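Local atomic coordinates of peptidase (Yersinia bercovieri, PDB entry 5NYW), a protein that is of unknown function but, as an ancestral beta-subunit related to proteasome beta-subunits and HslV, probably acts as an N-terminal nucleophile hydrolase. Residues A171-L176 with H215-M220; S178-L183 with M220-W225; Y145-I148 with G154-I157. All coordinates share one frame; numbering follows the deposited sequence.

How the contacts relate
The three contacts cluster around helices 155-161 and 168-185, which cover the sheet that holds strands 2-7 and 145-149, with the C-terminal helix 216-234 crossing 168-185. Contact 3 comes first along the chain, joining strand 145-149 to the start of helix 155-161. Contacts 1 and 2 follow it, their segments alternating along helices 168-185 and 216-234, with centres about 7 Å apart and Met220 in common. Contact 3 is centred about 16 Å from contact 1 and 14 Å from contact 2, and meets the latter where Ser178 OG probably hydrogen-bonds Gly154 O. A second subunit touches all three, consistent with a part for this region in subunit contacts of the 14-chain assembly.

Contact 1. Residues A171-L176 with H215-M220; sequences AMQCAL and HPYFMM
Tyr217 has its ring swung opposite the backbone nitrogen (chi1 -180°) and sends it straight across to helix 168-185, where Gln173, extended beyond CG, brings its amide to the phenol oxygen. Gln173 NE2 donates to Tyr217 OH over 3.1 Å in a nearly straight bond, 168° at the hydrogen. The hydroxyl lies in the amide plane, and amide and ring are almost coplanar, so the NH2 group comes in at the hydroxyl end of the ring rather than over a face. Leu176 fills the space between the two aromatic side chains with both its branches: CD1 meets the edge of Tyr217 at CE2, 3.8 Å away, while CD2, together with CB, packs against Phe218. Leu176 CB lies 3.7 Å from Phe218 CE1, and the carbonyl oxygen of Leu176 also faces the edge of that ring.

This is the crossing of two helices of the Ntn-hydrolase fold, 168-185 and 216-234; the axes of the short segments approach to 11.6 Å with a signed angle of -69°, and long side chains bridge the gap. Helix 216-234 begins here: His215 is its N-cap, and its ND1 accepts from Phe218 N (3.1 Å) in the imidazole plane. Beyond, Phe218 packs on Leu191 and Leu193, and Pro237 and Gly238 of a second subunit lie against Gln173 and Tyr217.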
ATOM      1  N   ALA L 171     -47.468 -27.791   5.265  1.00 67.69           N
ATOM      2  CA  ALA L 171     -46.073 -27.350   5.189  1.00 59.49           C
ATOM      3  C   ALA L 171     -45.190 -28.103   6.173  1.00 49.09           C
ATOM      4  O   ALA L 171     -44.091 -28.545   5.845  1.00 50.02           O
ATOM      5  CB  ALA L 171     -45.977 -25.882   5.440  1.00 62.01           C
ATOM      6  N   MET L 172     -45.680 -28.264   7.389  1.00 50.03           N
ATOM      7  CA  MET L 172     -44.920 -29.012   8.363  1.00 50.46           C
ATOM      8  C   MET L 172     -44.812 -30.472   7.920  1.00 56.61           C
ATOM      9  O   MET L 172     -43.739 -31.071   8.030  1.00 60.97           O
ATOM     10  CB  MET L 172     -45.561 -28.919   9.746  1.00 48.52           C
ATOM     11  CG  MET L 172     -44.807 -29.741  10.793  1.00 52.40           C
ATOM     12  SD  MET L 172     -43.034 -29.334  10.883  1.00 63.15           S
ATOM     13  CE  MET L 172     -43.092 -27.717  11.635  1.00 55.33           C
ATOM     14  N   GLN L 173     -45.897 -31.018   7.367  1.00 50.94           N
ATOM     15  CA  GLN L 173     -45.861 -32.385   6.817  1.00 57.79           C
ATOM     16  C   GLN L 173     -44.809 -32.532   5.732  1.00 58.12           C
ATOM     17  O   GLN L 173     -44.039 -33.493   5.722  1.00 61.80           O
ATOM     18  CB  GLN L 173     -47.212 -32.800   6.229  1.00 48.23           C
ATOM     19  CG  GLN L 173     -48.242 -33.192   7.254  1.00 51.75           C
ATOM     20  CD  GLN L 173     -49.584 -33.536   6.634  1.00 54.03           C
ATOM     21  OE1 GLN L 173     -50.007 -32.929   5.654  1.00 65.28           O
ATOM     22  NE2 GLN L 173     -50.238 -34.550   7.185  1.00 49.73           N
ATOM     23  N   CYS L 174     -44.757 -31.548   4.847  1.00 56.41           N
ATOM     24  CA  CYS L 174     -43.771 -31.530   3.786  1.00 53.98           C
ATOM     25  C   CYS L 174     -42.348 -31.503   4.364  1.00 54.45           C
ATOM     26  O   CYS L 174     -41.492 -32.267   3.925  1.00 54.34           O
ATOM     27  CB  CYS L 174     -44.025 -30.330   2.879  1.00 62.46           C
ATOM     28  SG  CYS L 174     -42.810 -30.092   1.591  1.00 61.12           S
ATOM     29  N   ALA L 175     -42.112 -30.660   5.372  1.00 52.62           N
ATOM     30  CA  ALA L 175     -40.808 -30.595   6.038  1.00 41.80           C
ATOM     31  C   ALA L 175     -40.411 -31.948   6.648  1.00 50.98           C
ATOM     32  O   ALA L 175     -39.255 -32.355   6.523  1.00 51.81           O
ATOM     33  CB  ALA L 175     -40.801 -29.504   7.123  1.00 38.78           C
ATOM     34  N   LEU L 176     -41.363 -32.641   7.288  1.00 53.62           N
ATOM     35  CA  LEU L 176     -41.089 -33.941   7.922  1.00 59.31           C
ATOM     36  C   LEU L 176     -40.687 -35.033   6.913  1.00 65.73           C
ATOM     37  O   LEU L 176     -39.796 -35.847   7.191  1.00 52.79           O
ATOM     38  CB  LEU L 176     -42.308 -34.433   8.719  1.00 47.24           C
ATOM     39  CG  LEU L 176     -42.636 -33.577   9.939  1.00 50.46           C
ATOM     40  CD1 LEU L 176     -43.897 -34.056  10.636  1.00 49.48           C
ATOM     41  CD2 LEU L 176     -41.458 -33.542  10.893  1.00 48.43           C
ATOM     42  N   HIS L 215     -41.189 -40.685  18.768  1.00 78.25           N
ATOM     43  CA  HIS L 215     -42.324 -39.864  18.380  1.00 74.19           C
ATOM     44  C   HIS L 215     -43.250 -40.633  17.422  1.00 73.97           C
ATOM     45  O   HIS L 215     -42.853 -40.946  16.295  1.00 62.30           O
ATOM     46  CB  HIS L 215     -41.821 -38.569  17.741  1.00 64.85           C
ATOM     47  CG  HIS L 215     -42.888 -37.541  17.533  1.00 73.47           C
ATOM     48  ND1 HIS L 215     -43.635 -37.472  16.375  1.00 81.81           N
ATOM     49  CD2 HIS L 215     -43.323 -36.536  18.324  1.00 69.34           C
ATOM     50  CE1 HIS L 215     -44.487 -36.468  16.469  1.00 82.66           C
ATOM     51  NE2 HIS L 215     -44.323 -35.884  17.640  1.00 74.06           N
ATOM     52  N   PRO L 216     -44.490 -40.927  17.878  1.00 84.19           N
ATOM     53  CA  PRO L 216     -45.516 -41.747  17.214  1.00 72.16           C
ATOM     54  C   PRO L 216     -45.963 -41.199  15.855  1.00 69.41           C
ATOM     55  O   PRO L 216     -46.170 -41.984  14.921  1.00 65.41           O
ATOM     56  CB  PRO L 216     -46.678 -41.744  18.216  1.00 74.03           C
ATOM     57  CG  PRO L 216     -46.442 -40.585  19.084  1.00 77.83           C
ATOM     58  CD  PRO L 216     -44.959 -40.456  19.192  1.00 85.32           C
ATOM     59  N   TYR L 217     -46.195 -39.890  15.762  1.00 68.58           N
ATOM     60  CA  TYR L 217     -46.629 -39.325  14.490  1.00 64.45           C
ATOM     61  C   TYR L 217     -45.523 -39.357  13.434  1.00 65.76           C
ATOM     62  O   TYR L 217     -45.785 -39.664  12.275  1.00 60.74           O
ATOM     63  CB  TYR L 217     -47.114 -37.885  14.641  1.00 63.83           C
ATOM     64  CG  TYR L 217     -47.569 -37.293  13.321  1.00 61.01           C
ATOM     65  CD1 TYR L 217     -48.813 -37.625  12.773  1.00 59.55           C
ATOM     66  CD2 TYR L 217     -46.730 -36.456  12.588  1.00 60.56           C
ATOM     67  CE1 TYR L 217     -49.223 -37.098  11.550  1.00 57.86           C
ATOM     68  CE2 TYR L 217     -47.126 -35.934  11.363  1.00 54.57           C
ATOM     69  CZ  TYR L 217     -48.364 -36.248  10.856  1.00 61.78           C
ATOM     70  OH  TYR L 217     -48.736 -35.715   9.646  1.00 77.06           O
ATOM     71  N   PHE L 218     -44.286 -39.050  13.818  1.00 69.41           N
ATOM     72  CA  PHE L 218     -43.202 -39.065  12.832  1.00 61.77           C
ATOM     73  C   PHE L 218     -42.996 -40.487  12.344  1.00 56.51           C
ATOM     74  O   PHE L 218     -42.806 -40.715  11.156  1.00 61.76           O
ATOM     75  CB  PHE L 218     -41.893 -38.516  13.402  1.00 60.17           C
ATOM     76  CG  PHE L 218     -40.857 -38.179  12.344  1.00 52.26           C
ATOM     77  CD1 PHE L 218     -41.199 -37.394  11.250  1.00 51.73           C
ATOM     78  CD2 PHE L 218     -39.549 -38.620  12.456  1.00 53.85           C
ATOM     79  CE1 PHE L 218     -40.259 -37.058  10.288  1.00 49.02           C
ATOM     80  CE2 PHE L 218     -38.610 -38.294  11.494  1.00 59.47           C
ATOM     81  CZ  PHE L 218     -38.968 -37.511  10.404  1.00 50.53           C
ATOM     82  N   MET L 219     -43.071 -41.443  13.262  1.00 55.71           N
ATOM     83  CA  MET L 219     -42.971 -42.847  12.891  1.00 61.79           C
ATOM     84  C   MET L 219     -44.052 -43.193  11.884  1.00 66.33           C
ATOM     85  O   MET L 219     -43.778 -43.781  10.839  1.00 58.71           O
ATOM     86  CB  MET L 219     -43.107 -43.743  14.125  1.00 68.74           C
ATOM     87  CG  MET L 219     -41.852 -43.848  14.982  1.00 80.04           C
ATOM     88  SD  MET L 219     -42.061 -44.972  16.381  1.00 79.80           S
ATOM     89  CE  MET L 219     -42.350 -46.513  15.507  1.00 77.98           C
ATOM     90  N   MET L 220     -45.266 -42.736  12.168  1.00 75.84           N
ATOM     91  CA  MET L 220     -46.426 -43.042  11.335  1.00 69.90           C
ATOM     92  C   MET L 220     -46.363 -42.424   9.936  1.00 60.90           C
ATOM     93  O   MET L 220     -46.726 -43.076   8.961  1.00 59.96           O
ATOM     94  CB  MET L 220     -47.702 -42.588  12.032  1.00 59.59           C
ATOM     95  CG  MET L 220     -48.965 -43.108  11.407  1.00 68.84           C
ATOM     96  SD  MET L 220     -50.425 -42.593  12.334  1.00111.88           S
ATOM     97  CE  MET L 220     -51.729 -43.082  11.205  1.00106.92           C
TER

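Contact 2. Residues S178-L183 with M220-W225; sequences SMDSTL and MIRKGW
Asp180 and Arg222 form the tight part of this contact, a salt bridge in which Arg222 NE donates to Asp180 OD1 at 2.8 Å and 168°. The oxygen lies in the guanidinium plane, at its edge, but the NE group approaches the carboxylate on the anti side and 35° out of the carboxylate plane, the two planes standing nearly perpendicular. A second bond from Arg222 NH2 to the same OD1, at 3.3 Å, is weak. The arginine chain bends at chi3, which turns NE back to the acid and carries the guanidinium on toward Leu183. There Leu183 CD1 lies over one face, nearer its margin than its centre, 3.4 Å from the plane, while Leu183 CB comes within 3.5 Å of Arg222 NH2. This end is the solvent side of the contact, Arg222 and Leu183 both being partly exposed.

Helix 168-185, part of the helical layer of the Ntn-hydrolase fold, is crossed here by helix 216-234 at -78°, the axes of the short segments approaching to 10.6 Å. Asp180 is buried and probably stays ionised, since Arg184, one turn further along its own helix, makes a salt bridge to the same OD1.

The other carboxylate oxygen belongs to the looser, water-bridged part. One water donates to Asp180 OD2, 2.7 Å away, and appears to bridge to Arg222 O of the opposing helix, though that second leg is short and less certain. Trp225 only brushes this oxygen, with CD1 4.0 Å from Asp180 OD2, and turns its indole to Ile157 and Ile177. Arg160 of a second subunit forms a long, weak ion pair with OD2.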
ATOM      1  N   SER L 178     -39.353 -34.336   3.951  1.00 50.79           N
ATOM      2  CA  SER L 178     -38.058 -33.822   3.502  1.00 54.36           C
ATOM      3  C   SER L 178     -36.960 -34.346   4.434  1.00 62.61           C
ATOM      4  O   SER L 178     -35.912 -34.790   3.984  1.00 67.56           O
ATOM      5  CB  SER L 178     -38.085 -32.287   3.482  1.00 62.86           C
ATOM      6  OG  SER L 178     -36.896 -31.721   2.950  1.00 58.45           O
ATOM      7  N   MET L 179     -37.231 -34.311   5.736  1.00 62.64           N
ATOM      8  CA  MET L 179     -36.350 -34.886   6.746  1.00 55.27           C
ATOM      9  C   MET L 179     -36.198 -36.390   6.593  1.00 57.21           C
ATOM     10  O   MET L 179     -35.094 -36.932   6.744  1.00 50.77           O
ATOM     11  CB  MET L 179     -36.896 -34.599   8.137  1.00 61.64           C
ATOM     12  CG  MET L 179     -36.621 -33.220   8.634  1.00 61.45           C
ATOM     13  SD  MET L 179     -34.883 -33.050   9.029  1.00 62.68           S
ATOM     14  CE  MET L 179     -34.859 -31.277   9.250  1.00 55.38           C
ATOM     15  N   ASP L 180     -37.327 -37.060   6.347  1.00 58.84           N
ATOM     16  CA  ASP L 180     -37.362 -38.509   6.189  1.00 48.73           C
ATOM     17  C   ASP L 180     -36.430 -38.952   5.070  1.00 56.81           C
ATOM     18  O   ASP L 180     -35.574 -39.819   5.272  1.00 51.53           O
ATOM     19  CB  ASP L 180     -38.800 -38.973   5.927  1.00 46.91           C
ATOM     20  CG  ASP L 180     -38.891 -40.452   5.502  1.00 55.44           C
ATOM     21  OD1 ASP L 180     -38.320 -41.326   6.193  1.00 60.91           O
ATOM     22  OD2 ASP L 180     -39.576 -40.741   4.485  1.00 47.67           O
ATOM     23  N   SER L 181     -36.576 -38.331   3.905  1.00 51.75           N
ATOM     24  CA  SER L 181     -35.741 -38.667   2.760  1.00 53.37           C
ATOM     25  C   SER L 181     -34.253 -38.361   3.009  1.00 59.52           C
ATOM     26  O   SER L 181     -33.382 -39.071   2.504  1.00 53.70           O
ATOM     27  CB  SER L 181     -36.248 -37.932   1.533  1.00 50.69           C
ATOM     28  OG  SER L 181     -37.552 -38.380   1.233  1.00 66.69           O
ATOM     29  N   THR L 182     -33.980 -37.295   3.769  1.00 50.24           N
ATOM     30  CA  THR L 182     -32.623 -36.871   4.120  1.00 39.04           C
ATOM     31  C   THR L 182     -31.960 -37.830   5.148  1.00 50.04           C
ATOM     32  O   THR L 182     -30.799 -38.229   4.980  1.00 51.51           O
ATOM     33  CB  THR L 182     -32.642 -35.416   4.658  1.00 42.65           C
ATOM     34  OG1 THR L 182     -33.259 -34.549   3.684  1.00 39.31           O
ATOM     35  CG2 THR L 182     -31.245 -34.921   4.917  1.00 42.47           C
ATOM     36  N   LEU L 183     -32.689 -38.183   6.210  1.00 50.11           N
ATOM     37  CA  LEU L 183     -32.243 -39.191   7.187  1.00 47.63           C
ATOM     38  C   LEU L 183     -31.897 -40.524   6.515  1.00 66.30           C
ATOM     39  O   LEU L 183     -30.924 -41.182   6.889  1.00 78.90           O
ATOM     40  CB  LEU L 183     -33.324 -39.427   8.247  1.00 45.56           C
ATOM     41  CG  LEU L 183     -33.559 -38.260   9.206  1.00 44.83           C
ATOM     42  CD1 LEU L 183     -34.911 -38.327   9.857  1.00 46.98           C
ATOM     43  CD2 LEU L 183     -32.499 -38.305  10.268  1.00 48.45           C
ATOM     44  N   MET L 220     -45.266 -42.736  12.168  1.00 75.84           N
ATOM     45  CA  MET L 220     -46.426 -43.042  11.335  1.00 69.90           C
ATOM     46  C   MET L 220     -46.363 -42.424   9.936  1.00 60.90           C
ATOM     47  O   MET L 220     -46.726 -43.076   8.961  1.00 59.96           O
ATOM     48  CB  MET L 220     -47.702 -42.588  12.032  1.00 59.59           C
ATOM     49  CG  MET L 220     -48.965 -43.108  11.407  1.00 68.84           C
ATOM     50  SD  MET L 220     -50.425 -42.593  12.334  1.00111.88           S
ATOM     51  CE  MET L 220     -51.729 -43.082  11.205  1.00106.92           C
ATOM     52  N   ILE L 221     -45.966 -41.158   9.846  1.00 58.89           N
ATOM     53  CA  ILE L 221     -45.943 -40.473   8.560  1.00 58.42           C
ATOM     54  C   ILE L 221     -44.815 -41.028   7.679  1.00 65.56           C
ATOM     55  O   ILE L 221     -44.923 -40.994   6.456  1.00 69.42           O
ATOM     56  CB  ILE L 221     -45.833 -38.922   8.711  1.00 63.31           C
ATOM     57  CG1 ILE L 221     -46.121 -38.241   7.370  1.00 60.84           C
ATOM     58  CG2 ILE L 221     -44.493 -38.499   9.284  1.00 58.26           C
ATOM     59  CD1 ILE L 221     -46.269 -36.752   7.445  1.00 52.40           C
ATOM     60  N   ARG L 222     -43.724 -41.484   8.298  1.00 61.96           N
ATOM     61  CA  ARG L 222     -42.619 -42.107   7.571  1.00 51.17           C
ATOM     62  C   ARG L 222     -43.086 -43.459   6.987  1.00 61.79           C
ATOM     63  O   ARG L 222     -42.713 -43.843   5.870  1.00 55.54           O
ATOM     64  CB  ARG L 222     -41.383 -42.294   8.460  1.00 51.44           C
ATOM     65  CG  ARG L 222     -40.750 -41.001   8.964  1.00 59.66           C
ATOM     66  CD  ARG L 222     -39.502 -41.239   9.818  1.00 59.68           C
ATOM     67  NE  ARG L 222     -38.315 -41.358   8.979  1.00 72.48           N
ATOM     68  CZ  ARG L 222     -37.078 -41.519   9.433  1.00 71.62           C
ATOM     69  NH1 ARG L 222     -36.856 -41.618  10.735  1.00 78.07           N
ATOM     70  NH2 ARG L 222     -36.065 -41.602   8.581  1.00 71.59           N
ATOM     71  N   LYS L 223     -43.845 -44.208   7.786  1.00 73.84           N
ATOM     72  CA  LYS L 223     -44.383 -45.512   7.369  1.00 67.09           C
ATOM     73  C   LYS L 223     -45.458 -45.358   6.288  1.00 68.60           C
ATOM     74  O   LYS L 223     -45.488 -46.101   5.308  1.00 85.07           O
ATOM     75  CB  LYS L 223     -44.959 -46.268   8.574  1.00 61.64           C
ATOM     76  CG  LYS L 223     -45.572 -47.614   8.224  1.00 72.23           C
ATOM     77  CD  LYS L 223     -46.089 -48.343   9.463  1.00 77.46           C
ATOM     78  CE  LYS L 223     -46.770 -49.658   9.102  1.00 75.78           C
ATOM     79  NZ  LYS L 223     -47.192 -50.448  10.298  1.00 72.07           N
ATOM     80  N   GLY L 224     -46.335 -44.380   6.473  1.00 56.36           N
ATOM     81  CA  GLY L 224     -47.366 -44.084   5.498  1.00 58.67           C
ATOM     82  C   GLY L 224     -46.805 -43.603   4.173  1.00 60.78           C
ATOM     83  O   GLY L 224     -47.246 -44.053   3.118  1.00 59.64           O
ATOM     84  N   TRP L 225     -45.829 -42.694   4.226  1.00 65.21           N
ATOM     85  CA  TRP L 225     -45.200 -42.158   3.023  1.00 52.26           C
ATOM     86  C   TRP L 225     -44.401 -43.243   2.288  1.00 64.36           C
ATOM     87  O   TRP L 225     -44.504 -43.384   1.066  1.00 78.15           O
ATOM     88  CB  TRP L 225     -44.283 -40.996   3.368  1.00 50.73           C
ATOM     89  CG  TRP L 225     -43.720 -40.357   2.168  1.00 51.17           C
ATOM     90  CD1 TRP L 225     -42.447 -40.469   1.702  1.00 61.44           C
ATOM     91  CD2 TRP L 225     -44.403 -39.478   1.272  1.00 52.99           C
ATOM     92  NE1 TRP L 225     -42.296 -39.728   0.553  1.00 67.55           N
ATOM     93  CE2 TRP L 225     -43.483 -39.101   0.272  1.00 61.20           C
ATOM     94  CE3 TRP L 225     -45.704 -38.973   1.212  1.00 68.99           C
ATOM     95  CZ2 TRP L 225     -43.822 -38.250  -0.778  1.00 62.35           C
ATOM     96  CZ3 TRP L 225     -46.043 -38.126   0.168  1.00 69.12           C
ATOM     97  CH2 TRP L 225     -45.102 -37.772  -0.812  1.00 67.19           C
TER
HETATM   98  O   HOH W   1     -40.715 -43.187   4.440  1.00 65.15           O

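Contact 3. Residues Y145-I148 with G154-I157; sequences YFQI and GKPI
The strand-to-helix connection that follows strand 145-149 folds the start of helix 155-161 back over the strand, where Tyr145 and Gln147, two residues apart and both directed at the helix, meet Lys155. Lys155 NZ donates to Tyr145 OH at 2.7 Å, the hydrogen bond between the two segments. The lysine runs extended until its last torsion, where chi4 of 62° bends the ammonium group round to the phenol oxygen. Lys155 CG, lower on the chain, is 3.6 Å from Tyr145 OH. The two side chains cross at about a right angle. Tyr145 carries CG between its backbone N and carbonyl carbon (chi1 74°), a torsion that directs the ring at Lys155. Within the strand, CG of Gln147 lies at the edge of the tyrosine ring, in its plane.

Strand 145-149 pairs antiparallel with strand 2-7 in one sheet of the Ntn-hydrolase sandwich: Phe146 and Ile148 exchange backbone hydrogen bonds with Ala5 and Cys3, and their side chains turn to strand 112-120 of the other sheet. Tyr145 and Gln147 thus serve the helix-covered side.

Gln147 crosses the base of the lysine at about a right angle without bonding to it. Its OE1 is 3.6 Å from Lys155 CB, and its NE2 comes to 3.8 Å from Gly154 C, both van der Waals approaches. The amide is held from another direction, NE2 being hydrogen-bonded to Tyr2 OH. At the other end, Asp159, one turn on from Lys155, makes a hydrogen bond to Tyr145 OH through OD1 and a long, weak ion pair with Lys155 NZ through OD2.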
ATOM      1  N   TYR L 145     -39.237 -20.755   0.544  1.00 50.31           N
ATOM      2  CA  TYR L 145     -38.499 -21.560   1.530  1.00 50.85           C
ATOM      3  C   TYR L 145     -36.967 -21.464   1.329  1.00 51.29           C
ATOM      4  O   TYR L 145     -36.506 -21.163   0.222  1.00 55.79           O
ATOM      5  CB  TYR L 145     -38.927 -23.043   1.456  1.00 43.64           C
ATOM      6  CG  TYR L 145     -38.368 -23.752   0.238  1.00 50.80           C
ATOM      7  CD1 TYR L 145     -39.012 -23.666  -0.996  1.00 42.72           C
ATOM      8  CD2 TYR L 145     -37.160 -24.468   0.307  1.00 51.99           C
ATOM      9  CE1 TYR L 145     -38.495 -24.299  -2.130  1.00 56.78           C
ATOM     10  CE2 TYR L 145     -36.630 -25.099  -0.821  1.00 64.69           C
ATOM     11  CZ  TYR L 145     -37.306 -25.022  -2.043  1.00 72.67           C
ATOM     12  OH  TYR L 145     -36.798 -25.655  -3.177  1.00 64.78           O
ATOM     13  N   PHE L 146     -36.197 -21.764   2.385  1.00 40.43           N
ATOM     14  CA  PHE L 146     -34.728 -21.837   2.314  1.00 46.47           C
ATOM     15  C   PHE L 146     -34.229 -23.125   2.943  1.00 47.82           C
ATOM     16  O   PHE L 146     -34.816 -23.611   3.905  1.00 50.34           O
ATOM     17  CB  PHE L 146     -34.067 -20.667   3.046  1.00 47.13           C
ATOM     18  CG  PHE L 146     -34.234 -19.356   2.371  1.00 51.44           C
ATOM     19  CD1 PHE L 146     -34.037 -19.231   1.014  1.00 46.08           C
ATOM     20  CD2 PHE L 146     -34.596 -18.231   3.105  1.00 51.51           C
ATOM     21  CE1 PHE L 146     -34.199 -17.992   0.387  1.00 61.24           C
ATOM     22  CE2 PHE L 146     -34.759 -17.001   2.493  1.00 52.00           C
ATOM     23  CZ  PHE L 146     -34.561 -16.877   1.129  1.00 54.82           C
ATOM     24  N   GLN L 147     -33.135 -23.673   2.432  1.00 58.58           N
ATOM     25  CA  GLN L 147     -32.514 -24.803   3.113  1.00 56.95           C
ATOM     26  C   GLN L 147     -31.043 -24.490   3.410  1.00 56.67           C
ATOM     27  O   GLN L 147     -30.359 -23.876   2.592  1.00 55.01           O
ATOM     28  CB  GLN L 147     -32.601 -26.072   2.265  1.00 58.91           C
ATOM     29  CG  GLN L 147     -33.951 -26.397   1.663  1.00 52.76           C
ATOM     30  CD  GLN L 147     -33.842 -27.583   0.706  1.00 64.32           C
ATOM     31  OE1 GLN L 147     -33.431 -27.416  -0.440  1.00 77.19           O
ATOM     32  NE2 GLN L 147     -34.220 -28.776   1.165  1.00 41.50           N
ATOM     33  N   ILE L 148     -30.545 -24.950   4.555  1.00 65.64           N
ATOM     34  CA  ILE L 148     -29.106 -24.923   4.836  1.00 61.98           C
ATOM     35  C   ILE L 148     -28.653 -26.325   5.303  1.00 59.96           C
ATOM     36  O   ILE L 148     -29.479 -27.138   5.742  1.00 57.37           O
ATOM     37  CB  ILE L 148     -28.743 -23.837   5.895  1.00 40.81           C
ATOM     38  CG1 ILE L 148     -29.510 -24.037   7.208  1.00 44.46           C
ATOM     39  CG2 ILE L 148     -29.031 -22.436   5.332  1.00 42.18           C
ATOM     40  CD1 ILE L 148     -29.186 -22.975   8.300  1.00 41.11           C
ATOM     41  N   GLY L 154     -33.616 -33.509   0.255  1.00 55.33           N
ATOM     42  CA  GLY L 154     -34.938 -33.141   0.695  1.00 42.58           C
ATOM     43  C   GLY L 154     -35.588 -32.062  -0.136  1.00 45.20           C
ATOM     44  O   GLY L 154     -36.664 -31.609   0.192  1.00 49.40           O
ATOM     45  N   LYS L 155     -34.914 -31.606  -1.177  1.00 51.66           N
ATOM     46  CA  LYS L 155     -35.472 -30.557  -2.021  1.00 52.81           C
ATOM     47  C   LYS L 155     -36.602 -31.059  -2.944  1.00 47.20           C
ATOM     48  O   LYS L 155     -37.611 -30.359  -3.095  1.00 52.82           O
ATOM     49  CB  LYS L 155     -34.360 -29.890  -2.858  1.00 52.06           C
ATOM     50  CG  LYS L 155     -34.783 -28.655  -3.681  1.00 56.73           C
ATOM     51  CD  LYS L 155     -33.590 -28.062  -4.463  1.00 63.75           C
ATOM     52  CE  LYS L 155     -33.968 -26.889  -5.365  1.00 60.79           C
ATOM     53  NZ  LYS L 155     -34.494 -25.745  -4.578  1.00 79.19           N
ATOM     54  N   PRO L 156     -36.438 -32.254  -3.572  1.00 50.63           N
ATOM     55  CA  PRO L 156     -37.441 -32.678  -4.562  1.00 55.01           C
ATOM     56  C   PRO L 156     -38.879 -32.706  -4.056  1.00 64.31           C
ATOM     57  O   PRO L 156     -39.782 -32.410  -4.837  1.00 62.31           O
ATOM     58  CB  PRO L 156     -36.977 -34.078  -4.947  1.00 52.64           C
ATOM     59  CG  PRO L 156     -35.500 -34.030  -4.789  1.00 51.35           C
ATOM     60  CD  PRO L 156     -35.283 -33.178  -3.567  1.00 56.81           C
ATOM     61  N   ILE L 157     -39.094 -33.119  -2.814  1.00 59.61           N
ATOM     62  CA  ILE L 157     -40.437 -33.153  -2.288  1.00 57.87           C
ATOM     63  C   ILE L 157     -40.957 -31.729  -2.045  1.00 63.72           C
ATOM     64  O   ILE L 157     -42.145 -31.454  -2.247  1.00 55.17           O
ATOM     65  CB  ILE L 157     -40.520 -33.982  -1.008  1.00 51.89           C
ATOM     66  CG1 ILE L 157     -41.976 -34.132  -0.587  1.00 48.46           C
ATOM     67  CG2 ILE L 157     -39.682 -33.359   0.090  1.00 51.75           C
ATOM     68  CD1 ILE L 157     -42.860 -34.729  -1.680  1.00 48.75           C
TER